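PDB 5UX5: BIFUNCTIONAL PROTEIN Proline utilization A (PutA) from Corynebacterium freiburgense, which probably catalyses the two-step oxidation of proline to glutamate, using an FAD-dependent proline dehydrogenase and an NAD-dependent aldehyde dehydrogenase joined in one chain. Local coordinates for residues V241-F246 against A260-Q265; E1008-H1013 against A1033-V1038. One frame throughout, in Å; residues are numbered along the deposited sequence.

In the fold
The two contacts lie in distant regions of the bifunctional chain and do not touch: their centres are 62 Å apart, their nearest atoms about 47 Å, and they lie on opposite sides of the chain's centre. Contact 1 packs helix 239-251 on strand 260-265 in the proline dehydrogenase barrel; the same strand carries Val263 and Gln265 to the FAD. Contact 2, far along the chain, joins the loop before strand 1015-1018 to the end of helix 1026-1035, toward the C-terminus. There the Gly1036 position lies about 14 Å from the bound NAD, and no residue of contact 2 belongs to the NAD pocket.

Contact 1: residues V241-F246 against A260-Q265; sequences VTIRLF and AGIVLQ. With FAD (flavin-adenine dinucleotide), chain E.
Phe246 lays its ring against Ile262, and this buried pair is the tight part of the contact. With CG anti to the backbone N (chi1 -170°), the phenylalanine reaches from the helix to the strand. Ile262 CG2 sits over one ring face, 3.9 Å from the ring centroid and offset toward the rim beside CE2, a CH-pi contact. The ring also follows the strand backbone: CZ meets Ala260 O at the ring edge, 3.4 Å away, while CE1 comes obliquely to Gly261 O at 3.3 Å. Gly261 thus meets the ring through its carbonyl, its backbone pairing with Ile229 and Leu231 of strand 228-232, and the small Ala260 adds its CB 4.1 Å from Phe246 CE1. The other branch of Ile262 is fully extended and lays CD1 against the helix between Thr242 CG2, Ile243 and Phe246 CB, 3.9 Å from Ile243 CG1. Thr242 OG1 is hydrogen-bonded to Asp238 O.

By contrast, Ile243 and Arg244 are partly exposed; Arg244 leaves the helix on the side away from the strand, and its guanidinium makes salt bridges with Glu248 and Asp203. Across the strand, on the cofactor side, Val263 CG2 approaches FAD O4 at 3.5 Å, and Gln265 NE2 donates to FAD O2 (2.7 Å) and is also hydrogen-bonded to Glu234 O. Helix and strand run nearly antiparallel, at 163°, within the beta-alpha-beta unit 228-232, 239-251, 260-265. Here one strand of the proline dehydrogenase TIM barrel turns an apolar side to its helix and Val263 and Gln265 to the flavin.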
ATOM      1  N   VAL A 241      18.659  10.692   2.677  1.00 32.65           N
ATOM      2  CA  VAL A 241      19.103  10.342   4.018  1.00 31.94           C
ATOM      3  C   VAL A 241      20.539   9.844   3.987  1.00 37.79           C
ATOM      4  O   VAL A 241      21.313  10.094   4.920  1.00 33.13           O
ATOM      5  CB  VAL A 241      18.176   9.300   4.656  1.00 28.08           C
ATOM      6  CG1 VAL A 241      18.248   8.030   3.876  1.00 29.72           C
ATOM      7  CG2 VAL A 241      18.619   9.023   6.093  1.00 32.89           C
ATOM      8  N   THR A 242      20.906   9.100   2.933  1.00 32.71           N
ATOM      9  CA  THR A 242      22.260   8.554   2.857  1.00 32.55           C
ATOM     10  C   THR A 242      23.287   9.642   2.557  1.00 37.86           C
ATOM     11  O   THR A 242      24.355   9.672   3.175  1.00 47.65           O
ATOM     12  CB  THR A 242      22.340   7.448   1.811  1.00 30.28           C
ATOM     13  OG1 THR A 242      21.349   6.447   2.085  1.00 29.73           O
ATOM     14  CG2 THR A 242      23.711   6.815   1.852  1.00 28.46           C
ATOM     15  N   ILE A 243      22.996  10.537   1.602  1.00 31.17           N
ATOM     16  CA  ILE A 243      23.892  11.662   1.343  1.00 34.13           C
ATOM     17  C   ILE A 243      24.048  12.496   2.600  1.00 43.98           C
ATOM     18  O   ILE A 243      25.145  12.985   2.914  1.00 44.05           O
ATOM     19  CB  ILE A 243      23.369  12.533   0.192  1.00 33.48           C
ATOM     20  CG1 ILE A 243      23.465  11.829  -1.141  1.00 31.88           C
ATOM     21  CG2 ILE A 243      24.105  13.857   0.154  1.00 38.12           C
ATOM     22  CD1 ILE A 243      22.574  12.482  -2.140  1.00 33.04           C
ATOM     23  N   ARG A 244      22.941  12.710   3.316  1.00 38.63           N
ATOM     24  CA  ARG A 244      23.008  13.495   4.541  1.00 37.65           C
ATOM     25  C   ARG A 244      23.794  12.753   5.614  1.00 43.50           C
ATOM     26  O   ARG A 244      24.575  13.354   6.365  1.00 50.89           O
ATOM     27  CB  ARG A 244      21.609  13.822   5.032  1.00 35.49           C
ATOM     28  CG  ARG A 244      21.614  14.663   6.236  1.00 32.48           C
ATOM     29  CD  ARG A 244      20.244  15.082   6.575  1.00 32.37           C
ATOM     30  NE  ARG A 244      20.185  15.562   7.948  1.00 38.00           N
ATOM     31  CZ  ARG A 244      19.074  15.979   8.534  1.00 40.56           C
ATOM     32  NH1 ARG A 244      17.927  15.967   7.856  1.00 45.34           N
ATOM     33  NH2 ARG A 244      19.109  16.398   9.786  1.00 34.78           N
ATOM     34  N   LEU A 245      23.585  11.448   5.715  1.00 39.41           N
ATOM     35  CA  LEU A 245      24.375  10.655   6.640  1.00 39.49           C
ATOM     36  C   LEU A 245      25.858  10.789   6.321  1.00 36.26           C
ATOM     37  O   LEU A 245      26.666  11.095   7.199  1.00 33.53           O
ATOM     38  CB  LEU A 245      23.909   9.199   6.568  1.00 36.37           C
ATOM     39  CG  LEU A 245      24.882   8.097   6.934  1.00 36.50           C
ATOM     40  CD1 LEU A 245      25.170   8.182   8.421  1.00 32.70           C
ATOM     41  CD2 LEU A 245      24.274   6.763   6.524  1.00 30.85           C
ATOM     42  N   PHE A 246      26.207  10.631   5.045  1.00 31.97           N
ATOM     43  CA  PHE A 246      27.593  10.718   4.590  1.00 32.41           C
ATOM     44  C   PHE A 246      28.222  12.058   4.955  1.00 41.31           C
ATOM     45  O   PHE A 246      29.303  12.098   5.545  1.00 53.32           O
ATOM     46  CB  PHE A 246      27.611  10.497   3.088  1.00 35.55           C
ATOM     47  CG  PHE A 246      28.968  10.316   2.473  1.00 36.12           C
ATOM     48  CD1 PHE A 246      29.738   9.211   2.761  1.00 40.02           C
ATOM     49  CD2 PHE A 246      29.414  11.200   1.484  1.00 36.14           C
ATOM     50  CE1 PHE A 246      30.986   9.023   2.125  1.00 44.52           C
ATOM     51  CE2 PHE A 246      30.635  11.020   0.846  1.00 32.48           C
ATOM     52  CZ  PHE A 246      31.421   9.932   1.167  1.00 32.62           C
ATOM     53  N   ALA A 260      36.210   7.971   2.709  1.00 35.26           N
ATOM     54  CA  ALA A 260      35.048   7.091   2.660  1.00 37.78           C
ATOM     55  C   ALA A 260      34.217   7.422   1.425  1.00 39.58           C
ATOM     56  O   ALA A 260      34.436   8.428   0.756  1.00 43.86           O
ATOM     57  CB  ALA A 260      34.198   7.203   3.929  1.00 41.76           C
ATOM     58  N   GLY A 261      33.277   6.538   1.099  1.00 40.83           N
ATOM     59  CA  GLY A 261      32.634   6.566  -0.196  1.00 38.88           C
ATOM     60  C   GLY A 261      31.128   6.398  -0.117  1.00 37.51           C
ATOM     61  O   GLY A 261      30.570   5.974   0.889  1.00 41.49           O
ATOM     62  N   ILE A 262      30.489   6.721  -1.236  1.00 33.35           N
ATOM     63  CA  ILE A 262      29.041   6.676  -1.374  1.00 35.37           C
ATOM     64  C   ILE A 262      28.735   6.412  -2.837  1.00 35.17           C
ATOM     65  O   ILE A 262      29.496   6.811  -3.725  1.00 36.41           O
ATOM     66  CB  ILE A 262      28.380   7.988  -0.888  1.00 34.60           C
ATOM     67  CG1 ILE A 262      26.857   7.913  -1.019  1.00 33.25           C
ATOM     68  CG2 ILE A 262      28.869   9.169  -1.686  1.00 30.33           C
ATOM     69  CD1 ILE A 262      26.178   9.128  -0.462  1.00 37.76           C
ATOM     70  N   VAL A 263      27.591   5.747  -3.085  1.00 34.17           N
ATOM     71  CA  VAL A 263      27.144   5.350  -4.426  1.00 34.07           C
ATOM     72  C   VAL A 263      26.176   6.389  -4.976  1.00 32.44           C
ATOM     73  O   VAL A 263      25.322   6.903  -4.249  1.00 35.24           O
ATOM     74  CB  VAL A 263      26.467   3.963  -4.390  1.00 33.35           C
ATOM     75  CG1 VAL A 263      25.766   3.687  -5.677  1.00 30.17           C
ATOM     76  CG2 VAL A 263      27.479   2.870  -4.154  1.00 31.81           C
ATOM     77  N   LEU A 264      26.310   6.713  -6.255  1.00 28.05           N
ATOM     78  CA  LEU A 264      25.243   7.391  -6.988  1.00 37.42           C
ATOM     79  C   LEU A 264      24.777   6.504  -8.135  1.00 33.07           C
ATOM     80  O   LEU A 264      25.597   5.915  -8.850  1.00 29.54           O
ATOM     81  CB  LEU A 264      25.670   8.762  -7.520  1.00 28.23           C
ATOM     82  CG  LEU A 264      25.849   9.805  -6.417  1.00 28.59           C
ATOM     83  CD1 LEU A 264      26.214  11.208  -6.982  1.00 29.24           C
ATOM     84  CD2 LEU A 264      24.611   9.846  -5.545  1.00 28.09           C
ATOM     85  N   GLN A 265      23.462   6.380  -8.285  1.00 33.68           N
ATOM     86  CA  GLN A 265      22.874   5.612  -9.379  1.00 34.01           C
ATOM     87  C   GLN A 265      22.590   6.569 -10.534  1.00 32.08           C
ATOM     88  O   GLN A 265      21.718   7.440 -10.426  1.00 26.55           O
ATOM     89  CB  GLN A 265      21.592   4.915  -8.935  1.00 35.77           C
ATOM     90  CG  GLN A 265      21.629   4.436  -7.524  1.00 41.72           C
ATOM     91  CD  GLN A 265      20.314   3.845  -7.048  1.00 33.83           C
ATOM     92  OE1 GLN A 265      19.454   4.569  -6.529  1.00 34.96           O
ATOM     93  NE2 GLN A 265      20.195   2.529  -7.125  1.00 25.16           N
TER
HETATM   94  PA  FAD E2001      24.596  -2.194 -19.008  1.00 64.45           P
HETATM   95  O1A FAD E2001      23.891  -3.273 -19.900  1.00 58.91           O
HETATM   96  O2A FAD E2001      25.346  -1.122 -19.649  1.00 59.45           O
HETATM   97  O5B FAD E2001      23.751  -1.374 -18.108  1.00 59.82           O
HETATM   98  C5B FAD E2001      22.551  -1.915 -17.587  1.00 44.13           C
HETATM   99  C4B FAD E2001      21.856  -0.844 -16.769  1.00 41.63           C
HETATM  100  O4B FAD E2001      21.146   0.035 -17.593  1.00 46.73           O
HETATM  101  C3B FAD E2001      20.852  -1.394 -15.806  1.00 45.35           C
HETATM  102  O3B FAD E2001      21.362  -1.888 -14.619  1.00 46.82           O
HETATM  103  C2B FAD E2001      19.955  -0.229 -15.590  1.00 40.37           C
HETATM  104  O2B FAD E2001      20.383   0.555 -14.537  1.00 35.18           O
HETATM  105  C1B FAD E2001      19.979   0.458 -16.924  1.00 42.76           C
HETATM  106  N9A FAD E2001      18.809   0.161 -17.737  1.00 38.43           N
HETATM  107  C8A FAD E2001      18.614  -0.965 -18.524  1.00 31.71           C
HETATM  108  N7A FAD E2001      17.402  -0.902 -19.111  1.00 38.21           N
HETATM  109  C5A FAD E2001      16.741   0.271 -18.761  1.00 36.04           C
HETATM  110  C6A FAD E2001      15.497   0.847 -19.086  1.00 34.94           C
HETATM  111  N6A FAD E2001      14.523   0.216 -19.959  1.00 30.96           N
HETATM  112  N1A FAD E2001      15.178   2.037 -18.553  1.00 42.12           N
HETATM  113  C2A FAD E2001      16.043   2.675 -17.702  1.00 41.07           C
HETATM  114  N3A FAD E2001      17.259   2.140 -17.368  1.00 32.02           N
HETATM  115  C4A FAD E2001      17.636   0.959 -17.871  1.00 36.39           C
HETATM  116  N1  FAD E2001      23.594  -1.032  -8.253  1.00 37.09           N
HETATM  117  C2  FAD E2001      22.938  -0.181  -7.291  1.00 35.70           C
HETATM  118  O2  FAD E2001      21.661   0.251  -7.562  1.00 33.10           O
HETATM  119  N3  FAD E2001      23.581   0.128  -6.086  1.00 36.26           N
HETATM  120  C4  FAD E2001      24.870  -0.329  -5.806  1.00 36.30           C
HETATM  121  O4  FAD E2001      25.490   0.004  -4.613  1.00 40.58           O
HETATM  122  C4X FAD E2001      25.627  -1.077  -6.860  1.00 32.59           C
HETATM  123  N5  FAD E2001      26.968  -1.415  -6.718  1.00 34.77           N
HETATM  124  C5X FAD E2001      27.657  -2.072  -7.746  1.00 37.46           C
HETATM  125  C6  FAD E2001      29.014  -2.422  -7.607  1.00 31.71           C
HETATM  126  C7  FAD E2001      29.662  -3.079  -8.646  1.00 33.77           C
HETATM  127  C7M FAD E2001      31.105  -3.473  -8.524  1.00 31.57           C
HETATM  128  C8  FAD E2001      29.006  -3.376  -9.814  1.00 42.84           C
HETATM  129  C8M FAD E2001      29.711  -4.080 -10.928  1.00 47.92           C
HETATM  130  C9  FAD E2001      27.669  -3.036  -9.957  1.00 45.73           C
HETATM  131  C9A FAD E2001      27.005  -2.389  -8.932  1.00 41.08           C
HETATM  132  N10 FAD E2001      25.636  -2.041  -9.125  1.00 42.51           N
HETATM  133  C10 FAD E2001      24.929  -1.384  -8.096  1.00 38.29           C
HETATM  134  C1' FAD E2001      24.948  -2.429 -10.370  1.00 46.03           C
HETATM  135  C2' FAD E2001      24.825  -1.377 -11.439  1.00 46.73           C
HETATM  136  O2' FAD E2001      23.963  -0.393 -10.993  1.00 36.24           O
HETATM  137  C3' FAD E2001      24.320  -2.080 -12.718  1.00 50.06           C
HETATM  138  O3' FAD E2001      23.063  -2.575 -12.460  1.00 51.66           O
HETATM  139  C4' FAD E2001      25.157  -3.233 -13.286  1.00 49.94           C
HETATM  140  O4' FAD E2001      26.496  -3.156 -12.956  1.00 49.60           O
HETATM  141  C5' FAD E2001      24.954  -3.457 -14.802  1.00 43.68           C
HETATM  142  O5' FAD E2001      25.013  -2.294 -15.619  1.00 41.93           O
HETATM  143  P   FAD E2001      26.177  -2.000 -16.709  1.00 49.06           P
HETATM  144  O1P FAD E2001      26.881  -0.591 -16.673  1.00 49.22           O
HETATM  145  O2P FAD E2001      27.039  -3.302 -16.482  1.00 47.93           O
HETATM  146  O3P FAD E2001      25.693  -2.636 -18.119  1.00 56.94           O

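Contact 2: residues E1008-H1013 against A1033-V1038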
ATOM      1  N   GLU A1008     -41.328 -17.844  11.769  1.00 46.23           N
ATOM      2  CA  GLU A1008     -40.274 -18.776  11.386  1.00 47.73           C
ATOM      3  C   GLU A1008     -38.902 -18.093  11.488  1.00 41.62           C
ATOM      4  O   GLU A1008     -38.705 -16.980  10.990  1.00 42.79           O
ATOM      5  CB  GLU A1008     -40.522 -19.327   9.977  1.00 50.73           C
ATOM      6  CG  GLU A1008     -39.622 -20.542   9.589  1.00 57.57           C
ATOM      7  CD  GLU A1008     -39.852 -21.062   8.149  1.00 64.27           C
ATOM      8  OE1 GLU A1008     -40.910 -20.771   7.540  1.00 64.72           O
ATOM      9  OE2 GLU A1008     -38.958 -21.759   7.624  1.00 61.34           O
ATOM     10  N   TRP A1009     -37.979 -18.736  12.191  1.00 38.80           N
ATOM     11  CA  TRP A1009     -36.622 -18.247  12.386  1.00 38.15           C
ATOM     12  C   TRP A1009     -35.828 -18.246  11.072  1.00 44.04           C
ATOM     13  O   TRP A1009     -36.081 -19.030  10.144  1.00 46.16           O
ATOM     14  CB  TRP A1009     -35.922 -19.130  13.413  1.00 39.59           C
ATOM     15  CG  TRP A1009     -34.449 -18.898  13.682  1.00 43.19           C
ATOM     16  CD1 TRP A1009     -33.914 -18.200  14.720  1.00 46.12           C
ATOM     17  CD2 TRP A1009     -33.329 -19.429  12.940  1.00 48.27           C
ATOM     18  NE1 TRP A1009     -32.537 -18.241  14.670  1.00 49.14           N
ATOM     19  CE2 TRP A1009     -32.150 -18.991  13.591  1.00 49.61           C
ATOM     20  CE3 TRP A1009     -33.210 -20.219  11.784  1.00 50.72           C
ATOM     21  CZ2 TRP A1009     -30.864 -19.311  13.127  1.00 42.48           C
ATOM     22  CZ3 TRP A1009     -31.927 -20.531  11.314  1.00 52.38           C
ATOM     23  CH2 TRP A1009     -30.772 -20.076  11.993  1.00 43.46           C
ATOM     24  N   PHE A1010     -34.819 -17.380  11.024  1.00 35.94           N
ATOM     25  CA  PHE A1010     -33.882 -17.312   9.912  1.00 45.89           C
ATOM     26  C   PHE A1010     -32.536 -16.851  10.462  1.00 49.92           C
ATOM     27  O   PHE A1010     -32.496 -16.137  11.471  1.00 51.76           O
ATOM     28  CB  PHE A1010     -34.377 -16.375   8.794  1.00 33.51           C
ATOM     29  CG  PHE A1010     -34.859 -15.036   9.282  1.00 35.52           C
ATOM     30  CD1 PHE A1010     -33.975 -13.977   9.447  1.00 32.03           C
ATOM     31  CD2 PHE A1010     -36.204 -14.827   9.577  1.00 41.23           C
ATOM     32  CE1 PHE A1010     -34.420 -12.730   9.889  1.00 31.60           C
ATOM     33  CE2 PHE A1010     -36.653 -13.578  10.026  1.00 43.72           C
ATOM     34  CZ  PHE A1010     -35.756 -12.532  10.179  1.00 39.25           C
ATOM     35  N   PRO A1011     -31.428 -17.236   9.833  1.00 45.04           N
ATOM     36  CA  PRO A1011     -30.109 -17.031  10.442  1.00 40.91           C
ATOM     37  C   PRO A1011     -29.715 -15.567  10.442  1.00 39.47           C
ATOM     38  O   PRO A1011     -30.284 -14.761   9.697  1.00 44.03           O
ATOM     39  CB  PRO A1011     -29.172 -17.844   9.532  1.00 36.57           C
ATOM     40  CG  PRO A1011     -30.022 -18.678   8.697  1.00 37.48           C
ATOM     41  CD  PRO A1011     -31.327 -17.973   8.566  1.00 41.94           C
ATOM     42  N   PRO A1012     -28.730 -15.183  11.250  1.00 40.70           N
ATOM     43  CA  PRO A1012     -28.208 -13.813  11.149  1.00 35.21           C
ATOM     44  C   PRO A1012     -27.662 -13.533   9.752  1.00 36.77           C
ATOM     45  O   PRO A1012     -27.083 -14.408   9.101  1.00 30.81           O
ATOM     46  CB  PRO A1012     -27.099 -13.773  12.214  1.00 32.56           C
ATOM     47  CG  PRO A1012     -27.500 -14.842  13.234  1.00 34.20           C
ATOM     48  CD  PRO A1012     -28.197 -15.917  12.421  1.00 34.48           C
ATOM     49  N   HIS A1013     -27.850 -12.288   9.309  1.00 29.63           N
ATOM     50  CA  HIS A1013     -27.332 -11.746   8.051  1.00 29.34           C
ATOM     51  C   HIS A1013     -27.996 -12.337   6.809  1.00 33.14           C
ATOM     52  O   HIS A1013     -27.431 -12.285   5.708  1.00 32.82           O
ATOM     53  CB  HIS A1013     -25.811 -11.898   7.987  1.00 28.26           C
ATOM     54  CG  HIS A1013     -25.153 -11.506   9.266  1.00 43.62           C
ATOM     55  ND1 HIS A1013     -24.550 -12.420  10.105  1.00 50.08           N
ATOM     56  CD2 HIS A1013     -25.119 -10.315   9.914  1.00 48.64           C
ATOM     57  CE1 HIS A1013     -24.116 -11.801  11.189  1.00 52.78           C
ATOM     58  NE2 HIS A1013     -24.466 -10.526  11.105  1.00 56.29           N
ATOM     59  N   ALA A1033     -33.822  -6.824  12.360  1.00 39.34           N
ATOM     60  CA  ALA A1033     -33.054  -5.757  12.991  1.00 30.23           C
ATOM     61  C   ALA A1033     -32.188  -6.287  14.117  1.00 33.17           C
ATOM     62  O   ALA A1033     -31.093  -5.764  14.348  1.00 39.48           O
ATOM     63  CB  ALA A1033     -33.974  -4.665  13.519  1.00 30.56           C
ATOM     64  N   LEU A1034     -32.643  -7.346  14.796  1.00 36.44           N
ATOM     65  CA  LEU A1034     -31.860  -7.937  15.874  1.00 33.28           C
ATOM     66  C   LEU A1034     -30.664  -8.713  15.344  1.00 34.82           C
ATOM     67  O   LEU A1034     -29.577  -8.628  15.915  1.00 55.49           O
ATOM     68  CB  LEU A1034     -32.739  -8.850  16.711  1.00 41.92           C
ATOM     69  CG  LEU A1034     -33.729  -8.119  17.607  1.00 40.82           C
ATOM     70  CD1 LEU A1034     -34.768  -9.088  18.154  1.00 37.30           C
ATOM     71  CD2 LEU A1034     -32.970  -7.451  18.702  1.00 36.12           C
ATOM     72  N   ASN A1035     -30.824  -9.476  14.262  1.00 32.33           N
ATOM     73  CA  ASN A1035     -29.736 -10.317  13.792  1.00 32.15           C
ATOM     74  C   ASN A1035     -29.106  -9.828  12.491  1.00 30.72           C
ATOM     75  O   ASN A1035     -28.433 -10.607  11.806  1.00 33.39           O
ATOM     76  CB  ASN A1035     -30.188 -11.773  13.669  1.00 36.13           C
ATOM     77  CG  ASN A1035     -31.188 -12.021  12.541  1.00 42.07           C
ATOM     78  OD1 ASN A1035     -31.356 -11.214  11.623  1.00 41.27           O
ATOM     79  ND2 ASN A1035     -31.853 -13.167  12.608  1.00 33.30           N
ATOM     80  N   GLY A1036     -29.298  -8.555  12.141  1.00 34.95           N
ATOM     81  CA  GLY A1036     -28.629  -7.948  10.995  1.00 37.51           C
ATOM     82  C   GLY A1036     -28.979  -8.477   9.607  1.00 36.23           C
ATOM     83  O   GLY A1036     -28.165  -8.344   8.686  1.00 39.56           O
ATOM     84  N   SER A1037     -30.158  -9.071   9.430  1.00 32.58           N
ATOM     85  CA  SER A1037     -30.648  -9.450   8.113  1.00 31.58           C
ATOM     86  C   SER A1037     -31.301  -8.243   7.423  1.00 31.40           C
ATOM     87  O   SER A1037     -31.494  -7.177   8.017  1.00 31.13           O
ATOM     88  CB  SER A1037     -31.644 -10.605   8.234  1.00 28.67           C
ATOM     89  OG  SER A1037     -31.100 -11.710   8.932  1.00 29.62           O
ATOM     90  N   VAL A1038     -31.652  -8.410   6.153  1.00 26.42           N
ATOM     91  CA  VAL A1038     -32.214  -7.314   5.375  1.00 25.70           C
ATOM     92  C   VAL A1038     -33.457  -7.792   4.632  1.00 32.48           C
ATOM     93  O   VAL A1038     -33.428  -8.794   3.910  1.00 43.62           O
ATOM     94  CB  VAL A1038     -31.166  -6.711   4.406  1.00 27.27           C
ATOM     95  CG1 VAL A1038     -30.617  -7.755   3.465  1.00 24.70           C
ATOM     96  CG2 VAL A1038     -31.762  -5.555   3.631  1.00 24.20           C
TER
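An Asx turn near the C-terminal end of helix 1026-1035 receives the loop 1008-1013. Asn1035 OD1 accepts from two donors of Ser1037 on the same face of its amide plane: the backbone N at 3.3 Å, and OG at 2.7 Å from above that plane. Asparagine fits because its short side chain, with CG between the backbone N and the carbonyl carbon (chi1 69°), brings OD1 to the N-H two residues on, and Gly1036 between them takes a positive phi (66°) that glycine accepts easily. Ser1037 OG is also hydrogen-bonded to Ser1014 N, just after the loop. The loop binds this turn through His1013 N, which donates to Asn1035 O (3.1 Å). That same carbonyl oxygen lies over a face of the imidazole, whose NE2 is hydrogen-bonded to Asn892. Pro1012 crosses Asn1035 at about a right angle, CB to CB 4.0 Å. Phe1010 meets Ser1037 OG at its ring edge, CE1 being the nearest atom at 3.6 Å, with its ring plane 75° from the Asn1035 amide. Beyond the two segments, the buried Phe1010 ring packs on Ile1028 and Trp1031 of helix 1026-1035 and on Ile1016 of strand 1015-1018, while Val1038 opens strand 1038-1040, which pairs in parallel with 1015-1018.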